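Local coordinates for protein Na Glutathione S-transferase 1 (PDB 2ON7) that probably catalyses the conjugation of reduced glutathione to electrophilic compounds, as a glutathione S-transferase of the human hookworm Necator americanus, at residues 20-25 against 69-74; 82-87 against 147-152; 107-112 against 168-173; 99-104 against 129-134. All blocks are in the same frame, centred on the assembly; numbering follows the deposited sequence.

Contact 1: 20-25 against 69-74; sequences QIFALA and RYLARQ
The ring of F22 takes L71 over one face: L71 CD1 stands 4.2 Å from the ring centroid and 26° off the ring normal, a CH-pi contact. The other methyl of the same fork, L71 CD2, meets the far end of the ring, 3.7 Å from F22 CE1, and so both branches of the leucine are engaged with one aromatic. F22 also stacks with F29, and the Y4 ring meets it at a slant. Beside this pair, I21 divides its branches between two residues. Its CG2 rests 3.9 Å from L71 CB, while CG1, set beside the backbone N (chi1 -68°), carries CD1 to 3.7 Å from A72 CB. The small alanine lets the isoleucine tip come close to the opposite backbone, with I21 CD1 3.8 Å from A72 CA. All four touching residues are buried, and the contact is wholly apolar. The two helical segments run nearly parallel, 11° apart with axes 9.8 Å from each other, and one turn earlier the C17–C68 disulfide joins the same two helices covalently. In the thioredoxin-like N-terminal domain, helices 16-25 and 64-75 pack side by side, with L54 of strand 53-56 touching both F22 and L71, and W155 of helix 155-168 against I21 and A72.

Contact 2: 82-87 against 147-152; sequences TFDEAV and FLVGDS
The first turns of helix 82-109 face an irregular loop, D84 and V149 coming closest with CA atoms 6.8 Å apart, and the loop turns at G150 through a positive phi (74°). V149 is the residue that bridges the gap. Its CG2 lies along the flank of D84, 3.9 Å from D84 CB, and the two side chains run alongside each other, pointing opposite ways. The same methyl is 3.9 Å from D84 O, so it covers backbone as well as side chain. One turn further along the helix, V87 CG1 approaches the branch point, 4.1 Å from V149 CB; chi1 of 176° places that methyl anti to the V87 backbone N. From its side chain, D84 offers the methyl CB and, slightly farther off, CG. The loop also folds on itself: S152 C sits over the centre of the F147 ring, 3.6 Å above its plane. In the all-helical C-terminal domain of the glutathione S-transferase fold, the contact ties the start of helix 82-109 to the loop between helices 117-141 and 155-168. V149 continues onto V88 and L91 of helix 82-109, L148 inserts against I136 and L140 of helix 117-141 and V156 and V160 of helix 155-168, and V87 also packs on F139.

Contact 3: 107-112 against 168-173; sequences YTVIGM and LTFVPE
F170 lays its ring against V109, with V109 CG1 4.1 Å above the ring plane and offset toward the rim. In the all-helical C-terminal domain of the glutathione S-transferase fold, this joins the C-terminal end of helix 82-109 to the loop that follows helix 155-168. The second methyl of the valine works at the root of the aromatic: V109 CG2 is 3.8 Å from F170 CD2 and 3.9 Å from F170 CB. Chi1 of V109 is 79°, which puts CG1 between the backbone N and the carbonyl carbon and turns CG2 anti to the N, so that both methyls face the phenylalanine. I110 takes the outer end of the ring. Its CG2 comes to 4.0 Å from F170 CZ, approaching obliquely, whereas the longer branch of the isoleucine leads away. Two consecutive residues thus touch the ring, V109 near its root and I110 at its outer end. L205, close to the C terminus, packs on F170 as well and links the chain tail to the same patch. The neighbouring V171 turns instead to K121 and L125 of helix 117-141. No second-subunit residue touches either segment. I110 is the first residue to leave helical backbone angles, and the chain then turns through G111 at positive phi, with G111 N hydrogen-bonded to T108 O at 3.1 Å.

Contact 4: 99-104 against 129-134; sequences RVEIKS and RDKFFG
A surface salt bridge between two successive long helices, 82-109 and 117-141, makes this contact: K131 NZ donates a hydrogen bond to E101 OE1 at 3.0 Å. The ammonium meets the carboxylate oxygen on its syn side but 32° out of the carboxylate plane. The two side chains cross at about a right angle. E101 is extended beyond CG, while the lysine bends at chi3 (80°), which brings its end round to the acid; K131 CE follows at 3.6 Å from E101 OE1. Both helices belong to the helical bundle of the glutathione S-transferase C-terminal domain, and the bridge lies on its surface. Deeper between them, I102 packs on L125 and A128 of helix 117-141 and on H163 of helix 155-168, and F132 stacks on the ring of Y98. A second ion pair lies within helix 117-141. R129 NH2 donates to D130 OD1 at 2.6 Å; the oxygen accepts with its syn lone pair and stands 23° out of the guanidinium plane. D130 OD1 is also hydrogen-bonded to Y178 OH, and R129 NH1 binds F174 O. R129 CG lies 3.5 Å above the plane of the F133 ring, toward its rim.

How the contacts relate
From the N terminus, contact 1 comes first: it closes a loop within the thioredoxin-like domain, from 20-25 to 69-74, before any other opens. Helix 82-109 then supplies the first segment of the remaining three. Contact 2 opens at its start, and contact 4, between 99-104 and 129-134, is nested inside the loop it closes. Contact 3 opens at the end of the same helix and crosses both, closing last at 168-173. Contacts 2 and 3 lie on opposite sides of the chain's centre, about 30 Å apart between centres. Contact 1 touches contact 2 through R73 and E85, where the two domains adjoin; contacts 3 and 4 meet through E173 and R129.

Contact 1: 20-25 against 69-74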
loop_
_atom_site.group_PDB
_atom_site.type_symbol
_atom_site.label_atom_id
_atom_site.label_comp_id
_atom_site.label_asym_id
_atom_site.label_seq_id
_atom_site.Cartn_x
_atom_site.Cartn_y
_atom_site.Cartn_z
ATOM N N GLN A 20 -4.074 -18.175 -0.726
ATOM C CA GLN A 20 -5.067 -18.296 -1.765
ATOM C C GLN A 20 -4.433 -18.225 -3.131
ATOM O O GLN A 20 -4.873 -18.900 -3.989
ATOM C CB GLN A 20 -6.246 -17.305 -1.559
ATOM C CG GLN A 20 -7.158 -17.800 -0.430
ATOM C CD GLN A 20 -8.340 -16.908 -0.099
ATOM O OE1 GLN A 20 -8.862 -16.933 1.018
ATOM N NE2 GLN A 20 -8.773 -16.142 -1.050
ATOM N N ILE A 21 -3.390 -17.440 -3.326
ATOM C CA ILE A 21 -2.712 -17.426 -4.622
ATOM C C ILE A 21 -2.034 -18.739 -4.916
ATOM O O ILE A 21 -2.279 -19.318 -5.961
ATOM C CB ILE A 21 -1.720 -16.275 -4.793
ATOM C CG1 ILE A 21 -2.475 -14.945 -4.861
ATOM C CG2 ILE A 21 -0.906 -16.490 -6.076
ATOM C CD1 ILE A 21 -2.505 -14.317 -6.217
ATOM N N PHE A 22 -1.227 -19.220 -3.974
ATOM C CA PHE A 22 -0.593 -20.549 -4.050
ATOM C C PHE A 22 -1.566 -21.678 -4.411
ATOM O O PHE A 22 -1.261 -22.509 -5.279
ATOM C CB PHE A 22 0.010 -20.900 -2.710
ATOM C CG PHE A 22 1.320 -20.215 -2.417
ATOM C CD1 PHE A 22 2.334 -20.181 -3.363
ATOM C CD2 PHE A 22 1.569 -19.678 -1.152
ATOM C CE1 PHE A 22 3.520 -19.597 -3.085
ATOM C CE2 PHE A 22 2.768 -19.104 -0.872
ATOM C CZ PHE A 22 3.754 -19.055 -1.854
ATOM N N ALA A 23 -2.719 -21.725 -3.723
ATOM C CA ALA A 23 -3.737 -22.755 -3.994
ATOM C C ALA A 23 -4.349 -22.555 -5.374
ATOM O O ALA A 23 -4.604 -23.506 -6.086
ATOM C CB ALA A 23 -4.812 -22.767 -2.917
ATOM N N LEU A 24 -4.524 -21.298 -5.797
ATOM C CA LEU A 24 -4.940 -21.097 -7.197
ATOM C C LEU A 24 -3.894 -21.585 -8.248
ATOM O O LEU A 24 -4.219 -21.856 -9.400
ATOM C CB LEU A 24 -5.319 -19.647 -7.434
ATOM C CG LEU A 24 -6.674 -19.155 -6.920
ATOM C CD1 LEU A 24 -6.669 -17.644 -7.055
ATOM C CD2 LEU A 24 -7.872 -19.748 -7.683
ATOM N N ALA A 25 -2.636 -21.680 -7.845
ATOM C CA ALA A 25 -1.584 -21.993 -8.773
ATOM C C ALA A 25 -1.114 -23.433 -8.600
ATOM O O ALA A 25 -0.260 -23.901 -9.333
ATOM C CB ALA A 25 -0.433 -20.997 -8.581
ATOM N N ARG A 69 1.292 -9.260 -4.415
ATOM C CA ARG A 69 1.484 -8.805 -5.785
ATOM C C ARG A 69 2.526 -9.666 -6.464
ATOM O O ARG A 69 2.321 -10.095 -7.596
ATOM C CB ARG A 69 1.869 -7.330 -5.843
ATOM C CG ARG A 69 2.112 -6.730 -7.259
ATOM C CD ARG A 69 2.582 -5.299 -7.187
ATOM N NE ARG A 69 1.652 -4.558 -6.340
ATOM C CZ ARG A 69 1.886 -4.184 -5.075
ATOM N NH1 ARG A 69 3.072 -4.388 -4.498
ATOM N NH2 ARG A 69 0.938 -3.566 -4.401
ATOM N N TYR A 70 3.604 -9.973 -5.745
ATOM C CA TYR A 70 4.721 -10.728 -6.290
ATOM C C TYR A 70 4.238 -12.125 -6.759
ATOM O O TYR A 70 4.490 -12.538 -7.915
ATOM C CB TYR A 70 5.880 -10.831 -5.260
ATOM C CG TYR A 70 6.965 -11.817 -5.676
ATOM C CD1 TYR A 70 8.030 -11.406 -6.470
ATOM C CD2 TYR A 70 6.931 -13.157 -5.263
ATOM C CE1 TYR A 70 9.019 -12.302 -6.898
ATOM C CE2 TYR A 70 7.938 -14.084 -5.687
ATOM C CZ TYR A 70 8.970 -13.623 -6.508
ATOM O OH TYR A 70 9.956 -14.460 -6.941
ATOM N N LEU A 71 3.592 -12.855 -5.862
ATOM C CA LEU A 71 3.140 -14.191 -6.178
ATOM C C LEU A 71 2.162 -14.151 -7.353
ATOM O O LEU A 71 2.319 -14.956 -8.275
ATOM C CB LEU A 71 2.501 -14.882 -4.948
ATOM C CG LEU A 71 3.453 -15.100 -3.777
ATOM C CD1 LEU A 71 2.663 -15.423 -2.524
ATOM C CD2 LEU A 71 4.485 -16.201 -4.126
ATOM N N ALA A 72 1.223 -13.185 -7.353
ATOM C CA ALA A 72 0.279 -13.000 -8.460
ATOM C C ALA A 72 0.942 -12.829 -9.814
ATOM O O ALA A 72 0.478 -13.400 -10.815
ATOM C CB ALA A 72 -0.648 -11.825 -8.192
ATOM N N ARG A 73 2.022 -12.038 -9.848
ATOM C CA ARG A 73 2.760 -11.802 -11.063
ATOM C C ARG A 73 3.367 -13.098 -11.530
ATOM O O ARG A 73 3.302 -13.405 -12.732
ATOM C CB ARG A 73 3.837 -10.732 -10.867
ATOM C CG ARG A 73 3.301 -9.271 -10.763
ATOM C CD ARG A 73 4.456 -8.323 -10.776
ATOM N NE ARG A 73 4.099 -6.925 -10.576
ATOM C CZ ARG A 73 4.966 -5.972 -10.224
ATOM N NH1 ARG A 73 6.243 -6.276 -10.023
ATOM N NH2 ARG A 73 4.556 -4.714 -10.077
ATOM N N GLN A 74 3.938 -13.859 -10.581
ATOM C CA GLN A 74 4.598 -15.137 -10.858
ATOM C C GLN A 74 3.651 -16.155 -11.499
ATOM O O GLN A 74 4.077 -16.951 -12.363
ATOM C CB GLN A 74 5.164 -15.745 -9.559
ATOM C CG GLN A 74 6.350 -15.008 -8.949
ATOM C CD GLN A 74 7.372 -14.680 -9.987
ATOM O OE1 GLN A 74 7.879 -15.590 -10.669
ATOM N NE2 GLN A 74 7.646 -13.380 -10.177
#

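Contact 2: 82-87 against 147-152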
loop_
_atom_site.group_PDB
_atom_site.type_symbol
_atom_site.label_atom_id
_atom_site.label_comp_id
_atom_site.label_asym_id
_atom_site.label_seq_id
_atom_site.Cartn_x
_atom_site.Cartn_y
_atom_site.Cartn_z
ATOM N N THR A 82 0.224 -4.074 -17.660
ATOM C CA THR A 82 0.823 -3.285 -16.573
ATOM C C THR A 82 -0.120 -2.229 -16.007
ATOM O O THR A 82 -0.021 -1.881 -14.824
ATOM C CB THR A 82 2.080 -2.564 -17.059
ATOM O OG1 THR A 82 1.778 -1.955 -18.322
ATOM C CG2 THR A 82 3.184 -3.549 -17.256
ATOM N N PHE A 83 -0.973 -1.684 -16.881
ATOM C CA PHE A 83 -2.040 -0.784 -16.474
ATOM C C PHE A 83 -3.104 -1.490 -15.637
ATOM O O PHE A 83 -3.458 -0.996 -14.573
ATOM C CB PHE A 83 -2.665 -0.010 -17.649
ATOM C CG PHE A 83 -3.506 1.157 -17.198
ATOM C CD1 PHE A 83 -2.900 2.352 -16.801
ATOM C CD2 PHE A 83 -4.896 1.045 -17.114
ATOM C CE1 PHE A 83 -3.667 3.438 -16.341
ATOM C CE2 PHE A 83 -5.687 2.113 -16.661
ATOM C CZ PHE A 83 -5.072 3.325 -16.283
ATOM N N ASP A 84 -3.616 -2.645 -16.094
ATOM C CA ASP A 84 -4.565 -3.417 -15.279
ATOM C C ASP A 84 -3.911 -3.827 -13.971
ATOM O O ASP A 84 -4.548 -3.770 -12.879
ATOM C CB ASP A 84 -5.125 -4.626 -16.037
ATOM C CG ASP A 84 -6.227 -4.229 -17.052
ATOM O OD1 ASP A 84 -6.735 -5.113 -17.787
ATOM O OD2 ASP A 84 -6.573 -3.022 -17.126
ATOM N N GLU A 85 -2.633 -4.209 -14.055
ATOM C CA GLU A 85 -1.805 -4.428 -12.843
ATOM C C GLU A 85 -1.829 -3.262 -11.828
ATOM O O GLU A 85 -2.065 -3.462 -10.656
ATOM C CB GLU A 85 -0.389 -4.804 -13.233
ATOM C CG GLU A 85 -0.278 -6.278 -13.486
ATOM C CD GLU A 85 1.086 -6.700 -13.928
ATOM O OE1 GLU A 85 1.876 -5.836 -14.264
ATOM O OE2 GLU A 85 1.372 -7.900 -13.968
ATOM N N ALA A 86 -1.649 -2.057 -12.302
ATOM C CA ALA A 86 -1.776 -0.851 -11.491
ATOM C C ALA A 86 -3.204 -0.626 -10.939
ATOM O O ALA A 86 -3.373 -0.138 -9.843
ATOM C CB ALA A 86 -1.352 0.330 -12.316
ATOM N N VAL A 87 -4.221 -0.956 -11.735
ATOM C CA VAL A 87 -5.603 -0.866 -11.319
ATOM C C VAL A 87 -5.933 -1.855 -10.176
ATOM O O VAL A 87 -6.555 -1.464 -9.163
ATOM C CB VAL A 87 -6.577 -0.985 -12.551
ATOM C CG1 VAL A 87 -8.017 -0.984 -12.115
ATOM C CG2 VAL A 87 -6.334 0.179 -13.501
ATOM N N PHE A 147 -15.627 -9.854 -12.055
ATOM C CA PHE A 147 -14.283 -9.675 -11.444
ATOM C C PHE A 147 -14.012 -8.190 -11.376
ATOM O O PHE A 147 -14.444 -7.444 -12.265
ATOM C CB PHE A 147 -13.185 -10.307 -12.296
ATOM C CG PHE A 147 -13.281 -11.797 -12.430
ATOM C CD1 PHE A 147 -13.778 -12.362 -13.607
ATOM C CD2 PHE A 147 -12.829 -12.635 -11.408
ATOM C CE1 PHE A 147 -13.864 -13.774 -13.762
ATOM C CE2 PHE A 147 -12.887 -14.008 -11.539
ATOM C CZ PHE A 147 -13.416 -14.591 -12.745
ATOM N N LEU A 148 -13.295 -7.768 -10.348
ATOM C CA LEU A 148 -13.011 -6.346 -10.071
ATOM C C LEU A 148 -12.238 -5.575 -11.157
ATOM O O LEU A 148 -12.515 -4.392 -11.389
ATOM C CB LEU A 148 -12.303 -6.205 -8.709
ATOM C CG LEU A 148 -13.141 -6.367 -7.423
ATOM C CD1 LEU A 148 -12.219 -6.423 -6.248
ATOM C CD2 LEU A 148 -14.138 -5.239 -7.261
ATOM N N VAL A 149 -11.290 -6.239 -11.823
ATOM C CA VAL A 149 -10.588 -5.652 -12.989
ATOM C C VAL A 149 -10.441 -6.650 -14.119
ATOM O O VAL A 149 -10.053 -7.790 -13.890
ATOM C CB VAL A 149 -9.237 -4.867 -12.622
ATOM C CG1 VAL A 149 -8.761 -5.158 -11.237
ATOM C CG2 VAL A 149 -8.131 -5.032 -13.660
ATOM N N GLY A 150 -10.810 -6.238 -15.328
ATOM C CA GLY A 150 -10.718 -7.130 -16.480
ATOM C C GLY A 150 -11.808 -8.176 -16.434
ATOM O O GLY A 150 -12.914 -7.927 -15.911
ATOM N N ASP A 151 -11.517 -9.362 -16.952
ATOM C CA ASP A 151 -12.522 -10.417 -16.953
ATOM C C ASP A 151 -11.908 -11.721 -16.501
ATOM O O ASP A 151 -12.338 -12.816 -16.919
ATOM C CB ASP A 151 -13.120 -10.584 -18.356
ATOM C CG ASP A 151 -12.046 -10.773 -19.432
ATOM O OD1 ASP A 151 -12.448 -10.958 -20.589
ATOM O OD2 ASP A 151 -10.815 -10.727 -19.120
ATOM N N SER A 152 -10.899 -11.596 -15.658
ATOM C CA SER A 152 -10.227 -12.731 -15.094
ATOM C C SER A 152 -9.902 -12.423 -13.623
ATOM O O SER A 152 -9.801 -11.237 -13.236
ATOM C CB SER A 152 -8.954 -13.023 -15.897
ATOM O OG SER A 152 -8.023 -11.972 -15.740
#

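Contact 3: 107-112 against 168-173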
loop_
_atom_site.group_PDB
_atom_site.type_symbol
_atom_site.label_atom_id
_atom_site.label_comp_id
_atom_site.label_asym_id
_atom_site.label_seq_id
_atom_site.Cartn_x
_atom_site.Cartn_y
_atom_site.Cartn_z
ATOM N N TYR A 107 -10.016 -4.997 15.810
ATOM C CA TYR A 107 -9.222 -5.403 16.984
ATOM C C TYR A 107 -10.036 -5.516 18.281
ATOM O O TYR A 107 -9.656 -6.262 19.187
ATOM C CB TYR A 107 -7.985 -4.494 17.142
ATOM C CG TYR A 107 -6.889 -4.846 16.143
ATOM C CD1 TYR A 107 -5.702 -5.472 16.551
ATOM C CD2 TYR A 107 -7.060 -4.602 14.785
ATOM C CE1 TYR A 107 -4.699 -5.807 15.623
ATOM C CE2 TYR A 107 -6.080 -4.947 13.850
ATOM C CZ TYR A 107 -4.898 -5.546 14.272
ATOM O OH TYR A 107 -3.940 -5.879 13.316
ATOM N N THR A 108 -11.157 -4.793 18.353
ATOM C CA THR A 108 -12.119 -4.939 19.445
ATOM C C THR A 108 -13.025 -6.157 19.225
ATOM O O THR A 108 -13.270 -6.912 20.171
ATOM C CB THR A 108 -12.970 -3.643 19.679
ATOM O OG1 THR A 108 -12.120 -2.582 20.116
ATOM C CG2 THR A 108 -14.054 -3.864 20.745
ATOM N N VAL A 109 -13.529 -6.344 18.000
ATOM C CA VAL A 109 -14.451 -7.461 17.740
ATOM C C VAL A 109 -13.746 -8.833 17.849
ATOM O O VAL A 109 -14.335 -9.815 18.332
ATOM C CB VAL A 109 -15.257 -7.299 16.420
ATOM C CG1 VAL A 109 -14.402 -7.669 15.183
ATOM C CG2 VAL A 109 -16.562 -8.123 16.481
ATOM N N ILE A 110 -12.480 -8.886 17.429
ATOM C CA ILE A 110 -11.706 -10.125 17.525
ATOM C C ILE A 110 -11.222 -10.393 18.964
ATOM O O ILE A 110 -10.419 -11.301 19.203
ATOM C CB ILE A 110 -10.539 -10.186 16.489
ATOM C CG1 ILE A 110 -9.430 -9.170 16.813
ATOM C CG2 ILE A 110 -11.089 -10.049 15.055
ATOM C CD1 ILE A 110 -8.141 -9.348 16.005
ATOM N N GLY A 111 -11.711 -9.590 19.907
ATOM C CA GLY A 111 -11.349 -9.739 21.299
ATOM C C GLY A 111 -9.926 -9.367 21.667
ATOM O O GLY A 111 -9.484 -9.626 22.782
ATOM N N MET A 112 -9.198 -8.754 20.744
ATOM C CA MET A 112 -7.807 -8.427 21.034
ATOM C C MET A 112 -7.641 -7.019 21.607
ATOM O O MET A 112 -6.564 -6.681 22.090
ATOM C CB MET A 112 -6.908 -8.669 19.813
ATOM C CG MET A 112 -6.596 -10.155 19.524
ATOM S SD MET A 112 -5.357 -10.435 18.196
ATOM C CE MET A 112 -4.279 -8.987 18.401
ATOM N N LEU A 168 -18.816 -11.207 7.743
ATOM C CA LEU A 168 -20.104 -11.905 7.990
ATOM C C LEU A 168 -20.112 -12.748 9.281
ATOM O O LEU A 168 -21.136 -12.927 9.923
ATOM C CB LEU A 168 -20.505 -12.780 6.779
ATOM C CG LEU A 168 -20.729 -12.065 5.435
ATOM C CD1 LEU A 168 -21.479 -12.927 4.423
ATOM C CD2 LEU A 168 -21.498 -10.773 5.669
ATOM N N THR A 169 -18.952 -13.267 9.639
ATOM C CA THR A 169 -18.786 -14.049 10.849
ATOM C C THR A 169 -18.780 -13.177 12.128
ATOM O O THR A 169 -18.915 -13.692 13.240
ATOM C CB THR A 169 -17.483 -14.860 10.735
ATOM O OG1 THR A 169 -17.582 -15.743 9.603
ATOM C CG2 THR A 169 -17.298 -15.667 11.925
ATOM N N PHE A 170 -18.609 -11.863 11.958
ATOM C CA PHE A 170 -18.638 -10.921 13.085
ATOM C C PHE A 170 -19.799 -9.954 13.014
ATOM O O PHE A 170 -20.326 -9.536 14.038
ATOM C CB PHE A 170 -17.320 -10.158 13.202
ATOM C CG PHE A 170 -16.172 -11.016 13.643
ATOM C CD1 PHE A 170 -15.118 -11.276 12.784
ATOM C CD2 PHE A 170 -16.168 -11.598 14.897
ATOM C CE1 PHE A 170 -14.055 -12.072 13.176
ATOM C CE2 PHE A 170 -15.115 -12.399 15.291
ATOM C CZ PHE A 170 -14.055 -12.639 14.413
ATOM N N VAL A 171 -20.193 -9.616 11.788
ATOM C CA VAL A 171 -21.261 -8.674 11.509
ATOM C C VAL A 171 -22.207 -9.283 10.460
ATOM O O VAL A 171 -22.021 -9.064 9.252
ATOM C CB VAL A 171 -20.688 -7.306 11.030
ATOM C CG1 VAL A 171 -21.788 -6.306 10.868
ATOM C CG2 VAL A 171 -19.612 -6.771 12.014
ATOM N N PRO A 172 -23.232 -10.039 10.920
ATOM C CA PRO A 172 -24.150 -10.784 10.036
ATOM C C PRO A 172 -24.811 -9.950 8.906
ATOM O O PRO A 172 -25.081 -10.481 7.834
ATOM C CB PRO A 172 -25.214 -11.358 11.017
ATOM C CG PRO A 172 -25.064 -10.561 12.297
ATOM C CD PRO A 172 -23.589 -10.213 12.342
ATOM N N GLU A 173 -25.073 -8.669 9.152
ATOM C CA GLU A 173 -25.662 -7.771 8.139
ATOM C C GLU A 173 -24.651 -6.851 7.437
ATOM O O GLU A 173 -24.978 -5.696 7.123
ATOM C CB GLU A 173 -26.800 -6.941 8.728
ATOM C CG GLU A 173 -26.802 -6.874 10.237
ATOM C CD GLU A 173 -25.613 -6.126 10.798
ATOM O OE1 GLU A 173 -24.797 -6.720 11.543
ATOM O OE2 GLU A 173 -25.521 -4.936 10.498
#

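Contact 4: 99-104 against 129-134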
loop_
_atom_site.group_PDB
_atom_site.type_symbol
_atom_site.label_atom_id
_atom_site.label_comp_id
_atom_site.label_asym_id
_atom_site.label_seq_id
_atom_site.Cartn_x
_atom_site.Cartn_y
_atom_site.Cartn_z
ATOM N N ARG A 99 -9.177 -0.634 5.788
ATOM C CA ARG A 99 -8.715 -1.425 6.884
ATOM C C ARG A 99 -8.094 -0.574 7.996
ATOM O O ARG A 99 -8.337 -0.875 9.153
ATOM C CB ARG A 99 -7.726 -2.497 6.381
ATOM C CG ARG A 99 -8.384 -3.796 5.881
ATOM C CD ARG A 99 -9.168 -4.436 7.004
ATOM N NE ARG A 99 -9.282 -5.867 6.823
ATOM C CZ ARG A 99 -8.963 -6.789 7.716
ATOM N NH1 ARG A 99 -8.524 -6.471 8.930
ATOM N NH2 ARG A 99 -9.135 -8.057 7.382
ATOM N N VAL A 100 -7.302 0.461 7.649
ATOM C CA VAL A 100 -6.790 1.473 8.621
ATOM C C VAL A 100 -7.939 2.232 9.340
ATOM O O VAL A 100 -7.894 2.463 10.560
ATOM C CB VAL A 100 -5.766 2.501 7.926
ATOM C CG1 VAL A 100 -5.626 3.816 8.692
ATOM C CG2 VAL A 100 -4.389 1.870 7.709
ATOM N N GLU A 101 -8.950 2.643 8.567
ATOM C CA GLU A 101 -10.163 3.263 9.116
ATOM C C GLU A 101 -10.805 2.416 10.200
ATOM O O GLU A 101 -11.252 2.955 11.232
ATOM C CB GLU A 101 -11.197 3.500 8.022
ATOM C CG GLU A 101 -11.137 4.868 7.385
ATOM C CD GLU A 101 -11.646 4.875 5.956
ATOM O OE1 GLU A 101 -11.203 5.747 5.186
ATOM O OE2 GLU A 101 -12.457 3.998 5.585
ATOM N N ILE A 102 -10.848 1.097 9.973
ATOM C CA ILE A 102 -11.633 0.189 10.837
ATOM C C ILE A 102 -10.824 -0.590 11.890
ATOM O O ILE A 102 -11.393 -1.273 12.713
ATOM C CB ILE A 102 -12.532 -0.788 9.999
ATOM C CG1 ILE A 102 -11.765 -2.052 9.615
ATOM C CG2 ILE A 102 -13.134 -0.053 8.757
ATOM C CD1 ILE A 102 -12.620 -3.124 8.944
ATOM N N LYS A 103 -9.499 -0.509 11.805
ATOM C CA LYS A 103 -8.565 -1.117 12.764
ATOM C C LYS A 103 -9.049 -1.110 14.244
ATOM O O LYS A 103 -8.895 -2.093 14.949
ATOM C CB LYS A 103 -7.212 -0.409 12.647
ATOM C CG LYS A 103 -6.029 -1.228 13.068
ATOM C CD LYS A 103 -4.751 -0.593 12.537
ATOM C CE LYS A 103 -3.524 -1.224 13.191
ATOM N NZ LYS A 103 -3.442 -2.691 12.878
ATOM N N SER A 104 -9.642 -0.017 14.697
ATOM C CA SER A 104 -10.230 0.033 16.017
ATOM C C SER A 104 -11.509 -0.816 16.215
ATOM O O SER A 104 -11.770 -1.279 17.337
ATOM C CB SER A 104 -10.506 1.486 16.425
ATOM O OG SER A 104 -11.546 2.023 15.641
ATOM N N ARG A 129 -17.212 1.378 5.718
ATOM C CA ARG A 129 -17.586 0.294 4.818
ATOM C C ARG A 129 -18.413 0.834 3.644
ATOM O O ARG A 129 -18.374 0.288 2.534
ATOM C CB ARG A 129 -18.375 -0.766 5.580
ATOM C CG ARG A 129 -19.153 -1.638 4.664
ATOM C CD ARG A 129 -20.406 -2.163 5.262
ATOM N NE ARG A 129 -21.356 -1.096 5.464
ATOM C CZ ARG A 129 -22.644 -1.268 5.739
ATOM N NH1 ARG A 129 -23.163 -2.493 5.854
ATOM N NH2 ARG A 129 -23.406 -0.199 5.892
ATOM N N ASP A 130 -19.180 1.888 3.943
ATOM C CA ASP A 130 -20.066 2.542 2.991
ATOM C C ASP A 130 -19.234 3.230 1.925
ATOM O O ASP A 130 -19.507 3.146 0.725
ATOM C CB ASP A 130 -20.950 3.573 3.706
ATOM C CG ASP A 130 -21.981 2.932 4.657
ATOM O OD1 ASP A 130 -22.228 1.710 4.609
ATOM O OD2 ASP A 130 -22.542 3.666 5.471
ATOM N N LYS A 131 -18.188 3.902 2.356
ATOM C CA LYS A 131 -17.334 4.523 1.387
ATOM C C LYS A 131 -16.679 3.421 0.573
ATOM O O LYS A 131 -16.779 3.435 -0.647
ATOM C CB LYS A 131 -16.292 5.425 2.045
ATOM C CG LYS A 131 -15.400 6.146 1.053
ATOM C CD LYS A 131 -14.509 7.185 1.745
ATOM C CE LYS A 131 -13.311 6.520 2.394
ATOM N NZ LYS A 131 -12.531 7.515 3.166
ATOM N N PHE A 132 -16.068 2.441 1.243
ATOM C CA PHE A 132 -15.337 1.415 0.526
ATOM C C PHE A 132 -16.205 0.650 -0.468
ATOM O O PHE A 132 -15.836 0.501 -1.641
ATOM C CB PHE A 132 -14.606 0.475 1.475
ATOM C CG PHE A 132 -13.833 -0.615 0.775
ATOM C CD1 PHE A 132 -14.034 -1.955 1.132
ATOM C CD2 PHE A 132 -12.907 -0.305 -0.225
ATOM C CE1 PHE A 132 -13.346 -2.971 0.509
ATOM C CE2 PHE A 132 -12.172 -1.319 -0.850
ATOM C CZ PHE A 132 -12.407 -2.656 -0.481
ATOM N N PHE A 133 -17.358 0.203 -0.008
ATOM C CA PHE A 133 -18.289 -0.561 -0.826
ATOM C C PHE A 133 -18.916 0.319 -1.922
ATOM O O PHE A 133 -19.211 -0.175 -3.030
ATOM C CB PHE A 133 -19.357 -1.196 0.066
ATOM C CG PHE A 133 -18.907 -2.452 0.796
ATOM C CD1 PHE A 133 -17.570 -2.893 0.753
ATOM C CD2 PHE A 133 -19.831 -3.196 1.536
ATOM C CE1 PHE A 133 -17.158 -4.037 1.457
ATOM C CE2 PHE A 133 -19.447 -4.366 2.233
ATOM C CZ PHE A 133 -18.104 -4.789 2.189
ATOM N N GLY A 134 -19.115 1.613 -1.627
ATOM C CA GLY A 134 -19.581 2.551 -2.639
ATOM C C GLY A 134 -18.681 2.490 -3.862
ATOM O O GLY A 134 -19.165 2.300 -4.971
#